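Local coordinates for uncharacterized protein PA0076 (Pseudomonas aeruginosa PAO1, PDB 2QNU) that is of unknown function but, as a TagF-type protein, is probably associated with the type VI secretion system, at residues 21-24 / 25-29. Numbering follows the deposited sequence.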
ATOM      1  N   LEU B  21       0.385  29.312  -4.414  1.00 42.23           N
ATOM      2  CA  LEU B  21      -0.615  28.277  -4.210  1.00 41.84           C
ATOM      3  C   LEU B  21      -1.975  28.748  -4.745  1.00 41.88           C
ATOM      4  O   LEU B  21      -2.381  29.872  -4.513  1.00 41.76           O
ATOM      5  CB  LEU B  21      -0.738  27.962  -2.719  1.00 42.39           C
ATOM      6  CG  LEU B  21       0.047  26.777  -2.106  1.00 43.42           C
ATOM      7  CD1 LEU B  21       1.351  26.371  -2.718  1.00 43.27           C
ATOM      8  CD2 LEU B  21       0.230  27.030  -0.635  1.00 41.95           C
ATOM      9  N   PRO B  22      -2.692  27.882  -5.479  1.00 41.98           N
ATOM     10  CA  PRO B  22      -4.026  28.311  -5.960  1.00 41.76           C
ATOM     11  C   PRO B  22      -5.120  28.150  -4.870  1.00 41.90           C
ATOM     12  O   PRO B  22      -4.916  27.444  -3.889  1.00 40.94           O
ATOM     13  CB  PRO B  22      -4.268  27.383  -7.139  1.00 42.04           C
ATOM     14  CG  PRO B  22      -3.479  26.103  -6.791  1.00 42.11           C
ATOM     15  CD  PRO B  22      -2.333  26.510  -5.892  1.00 41.08           C
ATOM     16  N   ASN B  23      -6.254  28.816  -5.023  1.00 42.08           N
ATOM     17  CA  ASN B  23      -7.323  28.711  -4.028  1.00 42.24           C
ATOM     18  C   ASN B  23      -7.969  27.332  -3.968  1.00 42.46           C
ATOM     19  O   ASN B  23      -8.565  26.949  -2.953  1.00 42.51           O
ATOM     20  CB  ASN B  23      -8.355  29.766  -4.293  1.00 42.68           C
ATOM     21  CG  ASN B  23      -9.430  29.827  -3.210  1.00 45.24           C
ATOM     22  OD1 ASN B  23      -9.151  30.155  -2.049  1.00 47.95           O
ATOM     23  ND2 ASN B  23     -10.687  29.549  -3.604  1.00 45.86           N
ATOM     24  N   THR B  24      -7.840  26.582  -5.060  1.00 42.77           N
ATOM     25  CA  THR B  24      -8.328  25.211  -5.126  1.00 42.82           C
ATOM     26  C   THR B  24      -7.725  24.458  -3.996  1.00 41.80           C
ATOM     27  O   THR B  24      -8.349  23.596  -3.375  1.00 40.73           O
ATOM     28  CB  THR B  24      -7.914  24.466  -6.474  1.00 43.01           C
ATOM     29  OG1 THR B  24      -6.479  24.299  -6.544  1.00 44.36           O
ATOM     30  CG2 THR B  24      -8.429  25.207  -7.680  1.00 43.61           C
ATOM     31  N   PHE B  25      -6.471  24.773  -3.719  1.00 41.73           N
ATOM     32  CA  PHE B  25      -5.831  24.177  -2.556  1.00 41.06           C
ATOM     33  C   PHE B  25      -6.121  24.902  -1.237  1.00 40.67           C
ATOM     34  O   PHE B  25      -6.428  24.275  -0.227  1.00 40.50           O
ATOM     35  CB  PHE B  25      -4.340  24.108  -2.766  1.00 41.68           C
ATOM     36  CG  PHE B  25      -3.627  23.767  -1.509  1.00 42.68           C
ATOM     37  CD1 PHE B  25      -3.692  22.478  -1.011  1.00 44.05           C
ATOM     38  CD2 PHE B  25      -2.983  24.740  -0.776  1.00 42.11           C
ATOM     39  CE1 PHE B  25      -3.068  22.145   0.171  1.00 43.49           C
ATOM     40  CE2 PHE B  25      -2.383  24.416   0.419  1.00 44.12           C
ATOM     41  CZ  PHE B  25      -2.423  23.117   0.887  1.00 44.52           C
ATOM     42  N   VAL B  26      -5.940  26.225  -1.246  1.00 40.36           N
ATOM     43  CA  VAL B  26      -5.977  27.026  -0.034  1.00 39.71           C
ATOM     44  C   VAL B  26      -7.348  26.996   0.661  1.00 39.53           C
ATOM     45  O   VAL B  26      -7.416  26.698   1.856  1.00 39.42           O
ATOM     46  CB  VAL B  26      -5.517  28.482  -0.318  1.00 40.08           C
ATOM     47  CG1 VAL B  26      -5.730  29.399   0.931  1.00 39.76           C
ATOM     48  CG2 VAL B  26      -4.050  28.520  -0.788  1.00 38.60           C
ATOM     49  N   GLU B  27      -8.431  27.268  -0.072  1.00 38.90           N
ATOM     50  CA  GLU B  27      -9.777  27.224   0.510  1.00 39.69           C
ATOM     51  C   GLU B  27      -9.997  25.960   1.366  1.00 39.82           C
ATOM     52  O   GLU B  27     -10.286  26.082   2.579  1.00 40.64           O
ATOM     53  CB  GLU B  27     -10.894  27.341  -0.571  1.00 40.83           C
ATOM     54  CG  GLU B  27     -11.621  28.709  -0.607  1.00 41.72           C
ATOM     55  CD  GLU B  27     -12.895  28.725  -1.519  1.00 43.72           C
ATOM     56  OE1 GLU B  27     -13.312  27.637  -2.002  1.00 48.09           O
ATOM     57  OE2 GLU B  27     -13.485  29.826  -1.754  1.00 48.42           O
ATOM     58  N   PRO B  28      -9.903  24.747   0.759  1.00 38.73           N
ATOM     59  CA  PRO B  28     -10.056  23.545   1.592  1.00 37.79           C
ATOM     60  C   PRO B  28      -8.959  23.309   2.648  1.00 36.13           C
ATOM     61  O   PRO B  28      -9.196  22.722   3.710  1.00 33.98           O
ATOM     62  CB  PRO B  28     -10.059  22.386   0.547  1.00 37.83           C
ATOM     63  CG  PRO B  28      -9.375  22.961  -0.664  1.00 38.86           C
ATOM     64  CD  PRO B  28      -9.766  24.405  -0.676  1.00 39.34           C
ATOM     65  N   TRP B  29      -7.736  23.673   2.326  1.00 36.61           N
ATOM     66  CA  TRP B  29      -6.643  23.422   3.259  1.00 37.50           C
ATOM     67  C   TRP B  29      -6.890  24.266   4.523  1.00 36.69           C
ATOM     68  O   TRP B  29      -6.873  23.730   5.618  1.00 37.41           O
ATOM     69  CB  TRP B  29      -5.306  23.756   2.624  1.00 37.92           C
ATOM     70  CG  TRP B  29      -4.154  23.617   3.553  1.00 37.41           C
ATOM     71  CD1 TRP B  29      -3.387  24.655   4.062  1.00 38.87           C
ATOM     72  CD2 TRP B  29      -3.612  22.420   4.087  1.00 33.93           C
ATOM     73  NE1 TRP B  29      -2.431  24.152   4.875  1.00 39.63           N
ATOM     74  CE2 TRP B  29      -2.545  22.784   4.922  1.00 37.96           C
ATOM     75  CE3 TRP B  29      -3.959  21.071   3.992  1.00 39.09           C
ATOM     76  CZ2 TRP B  29      -1.784  21.839   5.640  1.00 38.32           C
ATOM     77  CZ3 TRP B  29      -3.205  20.126   4.680  1.00 39.02           C
ATOM     78  CH2 TRP B  29      -2.115  20.512   5.490  1.00 38.80           C
TER
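The first turn of helix 23-44 begins with Pro22 at the N-cap position, whose carbonyl takes the first backbone bonds of the helix. Val26 N donates to Pro22 O at 3.1 Å, nearly straight (165° at the hydrogen), and Phe25 N does so more weakly. One residue on, Glu27 N reaches Asn23 O at 2.9 Å. Pro28 has no N-H to give to Thr24 O, and the helix kinks here; its ring carbon CG instead sits 3.0 Å from Thr24 O, a close contact. Ahead of the helix, Leu21 directs its side chain toward the turn. Its CD2 lies 3.8 Å from Phe25 CE2, reaching the ring obliquely, while CB touches Val26 CG2 at 3.9 Å. With CG anti to the backbone N (chi1 168°), the Phe25 ring extends beside Trp29, whose CB covers one face near the rim. Inward, this end of the helix packs against the central antiparallel sheet: Leu21, Val26 and Trp29 touch Tyr7 of strand 4-7, Pro22 and Phe25 meet Leu94 of strand 89-95, and Trp29 NE1 is hydrogen-bonded to Thr90 OG1. On the exposed side, Asn23 and Glu27 lie against each other one turn apart, their amide and carboxylate planes turned 77° from one another. Asn23 OD1 comes 3.2 Å from Glu27 CG, and Asn23 ND2 approaches Glu27 OE2 to 3.4 Å, but at an angle too poor for a hydrogen bond.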